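Local coordinates for protein thiol-activated cytolysin (Desulfobulbus propionicus, PDB 6NAL) that is a bacterial toxin of the thiol-activated cytolysin family that probably assembles on target membranes to form pores, at residues T44-Y55 and T352-Y363; E256-T264 and L280-D288. All blocks are in the same frame, centred on the assembly; numbering follows the deposited sequence.

Interaction 1: residues T44-Y55 and T352-Y363; sequences TYIVMTREKCSY and TTEYVAEKTERY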
# COMPACT_ATOMS: atom_id res chain seq x y z
N THR A 44 9.49 -16.88 -5.22
CA THR A 44 9.19 -15.64 -4.51
C THR A 44 9.12 -14.48 -5.47
O THR A 44 9.94 -14.35 -6.39
CB THR A 44 10.21 -15.38 -3.42
OG1 THR A 44 10.20 -16.51 -2.54
CG2 THR A 44 9.86 -14.17 -2.64
N TYR A 45 8.11 -13.64 -5.27
CA TYR A 45 7.79 -12.52 -6.13
C TYR A 45 8.11 -11.24 -5.39
O TYR A 45 7.61 -11.04 -4.27
CB TYR A 45 6.32 -12.52 -6.50
CG TYR A 45 5.89 -11.43 -7.49
CD1 TYR A 45 6.57 -11.22 -8.70
CD2 TYR A 45 4.76 -10.68 -7.24
CE1 TYR A 45 6.13 -10.29 -9.60
CE2 TYR A 45 4.32 -9.73 -8.14
CZ TYR A 45 5.02 -9.53 -9.31
OH TYR A 45 4.58 -8.57 -10.17
N ILE A 46 8.92 -10.39 -6.00
CA ILE A 46 9.49 -9.25 -5.28
C ILE A 46 9.08 -8.02 -6.04
O ILE A 46 9.46 -7.85 -7.20
CB ILE A 46 11.01 -9.36 -5.14
CG1 ILE A 46 11.34 -10.62 -4.32
CG2 ILE A 46 11.52 -8.15 -4.45
CD1 ILE A 46 12.72 -11.13 -4.46
N VAL A 47 8.28 -7.17 -5.42
CA VAL A 47 7.81 -5.95 -6.06
C VAL A 47 8.41 -4.75 -5.33
O VAL A 47 8.29 -4.64 -4.09
CB VAL A 47 6.28 -5.87 -6.06
CG1 VAL A 47 5.80 -4.55 -6.68
CG2 VAL A 47 5.66 -7.04 -6.78
N MSE A 48 8.99 -3.83 -6.09
CA MSE A 48 9.61 -2.66 -5.53
C MSE A 48 8.91 -1.44 -6.08
O MSE A 48 8.90 -1.19 -7.27
CB MSE A 48 11.10 -2.60 -5.82
CG MSE A 48 11.72 -1.30 -5.24
SE MSE A 48 13.56 -1.41 -4.65
CE MSE A 48 14.11 0.33 -5.29
N THR A 49 8.35 -0.65 -5.18
CA THR A 49 7.63 0.58 -5.51
C THR A 49 8.40 1.77 -4.93
O THR A 49 9.11 1.65 -3.93
CB THR A 49 6.19 0.49 -4.99
OG1 THR A 49 5.45 1.62 -5.47
CG2 THR A 49 6.13 0.43 -3.46
N ARG A 50 8.31 2.92 -5.60
CA ARG A 50 9.09 4.09 -5.22
C ARG A 50 8.16 5.28 -5.11
O ARG A 50 7.22 5.44 -5.88
CB ARG A 50 10.21 4.38 -6.23
CG ARG A 50 11.37 3.39 -6.09
CD ARG A 50 12.42 3.56 -7.18
NE ARG A 50 11.77 3.50 -8.48
CZ ARG A 50 12.37 3.68 -9.64
NH1 ARG A 50 13.67 3.94 -9.71
NH2 ARG A 50 11.65 3.59 -10.73
N GLU A 51 8.45 6.11 -4.13
CA GLU A 51 7.62 7.26 -3.84
C GLU A 51 8.52 8.44 -3.49
O GLU A 51 9.49 8.31 -2.74
CB GLU A 51 6.69 6.98 -2.69
CG GLU A 51 5.46 7.85 -2.66
CD GLU A 51 4.65 7.59 -1.38
OE1 GLU A 51 5.09 6.78 -0.50
OE2 GLU A 51 3.56 8.20 -1.26
N LYS A 52 8.15 9.58 -4.03
CA LYS A 52 8.82 10.84 -3.81
C LYS A 52 8.21 11.45 -2.57
O LYS A 52 6.98 11.61 -2.50
CB LYS A 52 8.64 11.74 -5.02
CG LYS A 52 9.40 13.06 -4.92
CD LYS A 52 9.40 13.86 -6.23
CE LYS A 52 9.36 15.38 -5.91
NZ LYS A 52 10.21 16.27 -6.75
N CYS A 53 9.07 11.79 -1.59
CA CYS A 53 8.67 12.37 -0.32
C CYS A 53 9.56 13.55 0.01
O CYS A 53 10.67 13.67 -0.50
CB CYS A 53 8.78 11.42 0.88
SG CYS A 53 8.08 9.85 0.63
N SER A 54 9.07 14.39 0.92
CA SER A 54 9.87 15.42 1.55
C SER A 54 9.67 15.36 3.06
O SER A 54 8.66 14.89 3.58
CB SER A 54 9.52 16.78 0.98
OG SER A 54 8.42 17.36 1.59
N TYR A 55 10.71 15.71 3.77
CA TYR A 55 10.71 15.68 5.22
C TYR A 55 10.94 17.12 5.65
O TYR A 55 11.83 17.78 5.12
CB TYR A 55 11.78 14.76 5.77
CG TYR A 55 11.76 14.72 7.28
CD1 TYR A 55 10.79 14.01 7.97
CD2 TYR A 55 12.71 15.41 8.01
CE1 TYR A 55 10.75 13.98 9.35
CE2 TYR A 55 12.69 15.41 9.44
CZ TYR A 55 11.71 14.69 10.09
OH TYR A 55 11.65 14.64 11.44
N THR A 352 13.64 21.66 4.84
CA THR A 352 12.91 20.69 4.02
C THR A 352 13.89 20.00 3.10
O THR A 352 14.84 20.62 2.63
CB THR A 352 11.84 21.35 3.14
OG1 THR A 352 10.75 21.80 3.95
CG2 THR A 352 11.32 20.35 2.07
N THR A 353 13.66 18.72 2.83
CA THR A 353 14.51 17.98 1.90
C THR A 353 13.68 16.84 1.30
O THR A 353 12.85 16.25 1.99
CB THR A 353 15.76 17.47 2.62
OG1 THR A 353 16.67 16.88 1.68
CG2 THR A 353 15.34 16.45 3.69
N GLU A 354 13.89 16.55 0.02
CA GLU A 354 13.15 15.51 -0.66
C GLU A 354 14.01 14.26 -0.78
O GLU A 354 15.23 14.32 -0.71
CB GLU A 354 12.69 15.97 -2.04
CG GLU A 354 11.85 17.24 -1.96
CD GLU A 354 11.50 17.84 -3.31
OE1 GLU A 354 12.16 17.47 -4.31
OE2 GLU A 354 10.57 18.69 -3.37
N TYR A 355 13.33 13.13 -0.89
CA TYR A 355 14.00 11.85 -1.00
C TYR A 355 13.05 10.89 -1.70
O TYR A 355 11.85 11.13 -1.82
CB TYR A 355 14.44 11.34 0.37
CG TYR A 355 13.36 11.11 1.38
CD1 TYR A 355 12.90 12.12 2.19
CD2 TYR A 355 12.86 9.84 1.59
CE1 TYR A 355 11.93 11.88 3.17
CE2 TYR A 355 11.91 9.58 2.55
CZ TYR A 355 11.43 10.61 3.33
OH TYR A 355 10.47 10.35 4.27
N VAL A 356 13.63 9.79 -2.16
CA VAL A 356 12.90 8.69 -2.78
C VAL A 356 12.78 7.53 -1.79
O VAL A 356 13.77 6.86 -1.49
CB VAL A 356 13.60 8.22 -4.06
CG1 VAL A 356 12.78 7.13 -4.69
CG2 VAL A 356 13.78 9.36 -5.01
N ALA A 357 11.58 7.28 -1.28
CA ALA A 357 11.38 6.13 -0.38
C ALA A 357 11.12 4.93 -1.27
O ALA A 357 10.26 5.00 -2.16
CB ALA A 357 10.21 6.33 0.58
N GLU A 358 11.85 3.83 -1.04
CA GLU A 358 11.66 2.58 -1.79
C GLU A 358 11.03 1.49 -0.93
O GLU A 358 11.57 1.13 0.11
CB GLU A 358 12.98 2.07 -2.33
CG GLU A 358 13.73 3.15 -3.06
CD GLU A 358 15.09 2.68 -3.55
OE1 GLU A 358 15.47 3.04 -4.71
OE2 GLU A 358 15.72 1.89 -2.81
N LYS A 359 9.88 0.98 -1.36
CA LYS A 359 9.17 -0.07 -0.63
C LYS A 359 9.27 -1.35 -1.45
O LYS A 359 8.93 -1.36 -2.63
CB LYS A 359 7.70 0.29 -0.38
CG LYS A 359 6.95 -0.87 0.30
CD LYS A 359 5.47 -0.58 0.43
CE LYS A 359 4.78 -1.57 1.37
NZ LYS A 359 5.69 -2.55 2.05
N THR A 360 9.80 -2.38 -0.84
CA THR A 360 9.92 -3.72 -1.38
C THR A 360 8.96 -4.60 -0.60
O THR A 360 8.91 -4.52 0.63
CB THR A 360 11.35 -4.20 -1.21
OG1 THR A 360 12.26 -3.37 -1.95
CG2 THR A 360 11.44 -5.64 -1.66
N GLU A 361 8.15 -5.39 -1.31
CA GLU A 361 7.31 -6.43 -0.73
C GLU A 361 7.70 -7.77 -1.35
O GLU A 361 7.91 -7.86 -2.56
CB GLU A 361 5.81 -6.21 -0.97
CG GLU A 361 5.24 -5.04 -0.18
CD GLU A 361 4.68 -5.45 1.18
OE1 GLU A 361 5.20 -4.97 2.23
OE2 GLU A 361 3.69 -6.24 1.19
N ARG A 362 7.80 -8.78 -0.52
CA ARG A 362 8.09 -10.14 -0.94
C ARG A 362 6.83 -10.96 -0.73
O ARG A 362 6.24 -10.93 0.36
CB ARG A 362 9.29 -10.72 -0.18
CG ARG A 362 10.60 -9.89 -0.28
CD ARG A 362 11.78 -10.46 0.55
NE ARG A 362 12.17 -11.79 0.06
CZ ARG A 362 13.15 -12.00 -0.81
NH1 ARG A 362 13.86 -10.98 -1.28
NH2 ARG A 362 13.42 -13.24 -1.22
N TYR A 363 6.39 -11.63 -1.78
CA TYR A 363 5.19 -12.47 -1.76
C TYR A 363 5.66 -13.88 -2.07
O TYR A 363 6.22 -14.14 -3.15
CB TYR A 363 4.17 -11.99 -2.77
CG TYR A 363 3.74 -10.56 -2.62
CD1 TYR A 363 2.65 -10.24 -1.83
CD2 TYR A 363 4.41 -9.54 -3.29
CE1 TYR A 363 2.22 -8.95 -1.69
CE2 TYR A 363 3.98 -8.21 -3.16
CZ TYR A 363 2.87 -7.94 -2.34
OH TYR A 363 2.40 -6.66 -2.17

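Interaction 2: residues E256-T264 and L280-D288; sequences ELETTIKGT and LKEKLSQID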
# COMPACT_ATOMS: atom_id res chain seq x y z
N GLU A 256 13.74 -4.25 4.07
CA GLU A 256 14.20 -5.38 4.86
C GLU A 256 15.28 -4.95 5.85
O GLU A 256 15.32 -5.46 6.97
CB GLU A 256 14.68 -6.51 3.93
CG GLU A 256 14.32 -7.92 4.44
CD GLU A 256 13.99 -8.91 3.32
OE1 GLU A 256 14.67 -8.82 2.26
OE2 GLU A 256 13.07 -9.76 3.49
N LEU A 257 16.15 -4.01 5.48
CA LEU A 257 17.09 -3.46 6.46
C LEU A 257 16.33 -2.82 7.63
O LEU A 257 16.54 -3.18 8.79
CB LEU A 257 18.04 -2.46 5.79
CG LEU A 257 19.15 -1.87 6.67
CD1 LEU A 257 20.10 -2.95 7.17
CD2 LEU A 257 19.94 -0.85 5.95
N GLU A 258 15.39 -1.92 7.34
CA GLU A 258 14.64 -1.25 8.40
C GLU A 258 13.89 -2.25 9.28
O GLU A 258 13.88 -2.12 10.51
CB GLU A 258 13.70 -0.21 7.79
CG GLU A 258 12.76 0.50 8.79
CD GLU A 258 12.14 1.79 8.25
OE1 GLU A 258 11.67 1.79 7.08
OE2 GLU A 258 12.11 2.81 8.99
N THR A 259 13.26 -3.27 8.67
CA THR A 259 12.51 -4.22 9.49
C THR A 259 13.42 -5.04 10.39
O THR A 259 13.04 -5.37 11.51
CB THR A 259 11.70 -5.15 8.60
OG1 THR A 259 10.84 -4.36 7.78
CG2 THR A 259 10.87 -6.14 9.48
N THR A 260 14.57 -5.49 9.87
CA THR A 260 15.48 -6.31 10.66
C THR A 260 16.01 -5.51 11.86
O THR A 260 15.98 -5.99 13.00
CB THR A 260 16.62 -6.82 9.76
OG1 THR A 260 16.06 -7.39 8.57
CG2 THR A 260 17.38 -7.95 10.48
N ILE A 261 16.50 -4.29 11.60
CA ILE A 261 17.01 -3.46 12.67
C ILE A 261 15.91 -3.06 13.64
O ILE A 261 16.16 -2.85 14.83
CB ILE A 261 17.69 -2.18 12.12
CG1 ILE A 261 18.80 -2.47 11.14
CG2 ILE A 261 18.24 -1.29 13.28
CD1 ILE A 261 19.71 -3.53 11.65
N LYS A 262 14.69 -2.81 13.14
CA LYS A 262 13.65 -2.33 14.04
C LYS A 262 13.22 -3.42 15.01
O LYS A 262 12.64 -3.12 16.05
CB LYS A 262 12.43 -1.82 13.26
CG LYS A 262 12.49 -0.34 12.89
CD LYS A 262 11.20 0.41 13.19
CE LYS A 262 11.34 1.92 12.97
NZ LYS A 262 11.40 2.32 11.51
N GLY A 263 13.55 -4.66 14.72
CA GLY A 263 13.12 -5.73 15.58
C GLY A 263 14.24 -6.22 16.48
O GLY A 263 14.01 -6.96 17.44
N THR A 264 15.46 -5.83 16.16
CA THR A 264 16.60 -6.24 16.96
C THR A 264 17.26 -5.07 17.68
O THR A 264 18.12 -5.32 18.54
CB THR A 264 17.66 -6.97 16.12
OG1 THR A 264 18.23 -6.08 15.16
CG2 THR A 264 17.06 -8.16 15.38
N LEU A 280 16.61 -15.08 9.84
CA LEU A 280 17.00 -13.80 10.40
C LEU A 280 18.52 -13.66 10.43
O LEU A 280 19.05 -12.62 10.05
CB LEU A 280 16.40 -13.64 11.80
CG LEU A 280 16.46 -12.24 12.41
CD1 LEU A 280 15.98 -11.15 11.46
CD2 LEU A 280 15.64 -12.16 13.70
N LYS A 281 19.23 -14.73 10.79
CA LYS A 281 20.67 -14.61 10.93
C LYS A 281 21.35 -14.38 9.58
O LYS A 281 22.25 -13.54 9.48
CB LYS A 281 21.23 -15.85 11.62
CG LYS A 281 21.21 -15.78 13.16
CD LYS A 281 19.83 -16.26 13.72
CE LYS A 281 19.81 -16.36 15.26
NZ LYS A 281 18.46 -16.07 15.86
N GLU A 282 20.93 -15.07 8.52
CA GLU A 282 21.57 -14.79 7.23
C GLU A 282 21.25 -13.38 6.74
O GLU A 282 22.05 -12.80 5.99
CB GLU A 282 21.18 -15.82 6.18
CG GLU A 282 21.82 -15.59 4.82
CD GLU A 282 20.86 -14.89 3.87
OE1 GLU A 282 19.70 -14.66 4.29
OE2 GLU A 282 21.24 -14.55 2.72
N LYS A 283 20.13 -12.80 7.18
CA LYS A 283 19.93 -11.37 6.99
C LYS A 283 20.97 -10.59 7.79
O LYS A 283 21.77 -9.85 7.22
CB LYS A 283 18.53 -10.95 7.43
CG LYS A 283 17.40 -11.37 6.51
CD LYS A 283 16.05 -10.78 6.94
CE LYS A 283 14.93 -11.24 6.00
NZ LYS A 283 14.58 -12.70 6.14
N LEU A 284 20.98 -10.78 9.12
CA LEU A 284 21.93 -10.11 10.01
C LEU A 284 23.36 -10.20 9.52
O LEU A 284 24.12 -9.22 9.62
CB LEU A 284 21.88 -10.74 11.39
CG LEU A 284 20.49 -10.70 11.99
CD1 LEU A 284 20.38 -11.66 13.16
CD2 LEU A 284 20.19 -9.30 12.42
N SER A 285 23.76 -11.36 9.00
CA SER A 285 25.13 -11.53 8.52
C SER A 285 25.45 -10.56 7.40
O SER A 285 26.62 -10.34 7.11
CB SER A 285 25.32 -12.96 8.03
OG SER A 285 24.41 -13.24 6.97
N GLN A 286 24.44 -10.01 6.75
CA GLN A 286 24.62 -9.11 5.64
C GLN A 286 24.65 -7.66 6.07
O GLN A 286 24.66 -6.78 5.22
CB GLN A 286 23.49 -9.30 4.63
CG GLN A 286 23.65 -10.54 3.74
CD GLN A 286 22.38 -10.88 3.00
OE1 GLN A 286 21.68 -11.78 3.41
NE2 GLN A 286 22.08 -10.16 1.91
N ILE A 287 24.61 -7.39 7.37
CA ILE A 287 24.56 -6.03 7.90
C ILE A 287 25.88 -5.69 8.57
O ILE A 287 26.27 -6.32 9.57
CB ILE A 287 23.37 -5.86 8.87
CG1 ILE A 287 22.08 -6.27 8.12
CG2 ILE A 287 23.26 -4.45 9.36
CD1 ILE A 287 20.81 -6.20 8.96
N ASP A 288 26.56 -4.68 8.03
CA ASP A 288 27.79 -4.14 8.59
C ASP A 288 27.50 -3.00 9.57
O ASP A 288 26.82 -2.03 9.21
CB ASP A 288 28.71 -3.60 7.49
CG ASP A 288 29.30 -4.70 6.59
OD1 ASP A 288 29.34 -5.89 7.00
OD2 ASP A 288 29.72 -4.35 5.46

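Interaction 1: residues T44-Y55 and T352-Y363
Cys53 lies against the ring of Tyr355, its direct partner on the antiparallel strand. The Tyr355 side chain leaves CB with CG between the backbone N and the carbonyl carbon (chi1 60°). This brings the ring back across the neighbouring strand. Near the base of the ring, CD1 sits 3.8 Å from Cys53 O. Further out, CE1 meets Tyr55 CB at 3.9 Å, with that carbon at the ring edge. CZ reaches Cys53 CB at 3.7 Å, over one face and offset toward the rim, a CH-pi contact. At the tip, OH is still 3.9 Å from Cys53 CB. Cys53 SG adds an oblique sulfur-aromatic contact and also touches Ala357 CB.

Tyr45, Val47, Thr49, Glu51, Cys53 and Tyr55 each form a hydrogen-bonded pair, with two backbone bonds per pair. Cys53 N to Tyr355 O is nearly straight, at 171°. The two long strands belong to the elongated, curved sheet that in this family leads to the C-terminal beta sandwich. The sheet also runs on through Cys53, Ser54 and Tyr55, which pair in parallel with a strand of the second subunit.

On the other face Ile46 runs alongside Arg362. Ile46 CD1 lies over a face of the guanidinium, 3.4 Å from Arg362 NH1. Arg362 NH2 is held by a salt bridge to Asp41. Next along, the selenium of Met48, a selenomethionine, approaches Thr360 OG1 at 3.6 Å. On the Cys53 face, Thr49 CG2 packs tightly against Lys359 CB at 3.5 Å. At the far end of the strand pair, Tyr45 and Tyr363 meet CD2 to CD2 at 4.1 Å, while Tyr45 OH bonds to Glu38.

Interaction 2: residues E256-T264 and L280-D288
Thr260 pushes its methyl, CG2, into a group of three aliphatic side chains. CG2 touches Leu280 CD1 at 3.6 Å and Leu284 CD2 at 3.7 Å. It also lies near Ile287 CD1. The Thr260 and Leu280 side chains run antiparallel where they meet, whereas Leu284 comes in at a slant. The Ile287 methyl is shared: CD1 meets Leu257 CD1 at 3.8 Å and Ile261 CD1 at 3.9 Å. Beside the threonine, the Lys283 chain runs roughly perpendicular to Glu256. Lys283 CE rests 3.5 Å from Glu256 OE2. Lys283 NZ stays 4.2 Å from the same oxygen, beyond a salt bridge, so the charges probably attract only at a distance.

No hydrogen bond joins the two segments. The short helices cross at 109°, and their axes come no nearer than 10.9 Å, so only side chains bridge the gap. Their place between strands 232-250 and 287-294 is consistent with the second of the two helical clusters that, in this family, unfold into membrane hairpins during pore formation.

The next shell fixes the threonine. Its OG1 donates to Glu256 O at 2.6 Å, an oxygen that also takes Thr260 N from the other face of its carbonyl plane. The hydroxyl is thus turned back on its own helix, and CG2, anti to the backbone N, is left facing the leucines. Ile287 is set by the type I turn from Leu284 to Ile287, which takes the chain out of its helix toward strand 287-294. Further out, Phe248 backs both Ile261 and Ile287, Tyr189 packs on Leu257 and Ile261, and Leu284 touches Ile272.

In the fold
The two contacts differ in chemistry. Interaction 1 is long, partly buried and held mainly by backbone hydrogen bonds; its side chains are mixed, with several charged side chains at least partly exposed. Interaction 2 is smaller and buried. It relies on aliphatic side chains instead of backbone pairing. They hold different elements: two sheet strands in one, and two short helices with the start of a strand in the other. Their centres are about 18 Å apart, yet they touch where Arg362 CD meets Glu256 OE2 at 3.3 Å. The first turn of helix 254-264 thus meets the long sheet, and Thr255 OG1 there also hydrogen-bonds to Thr360 N.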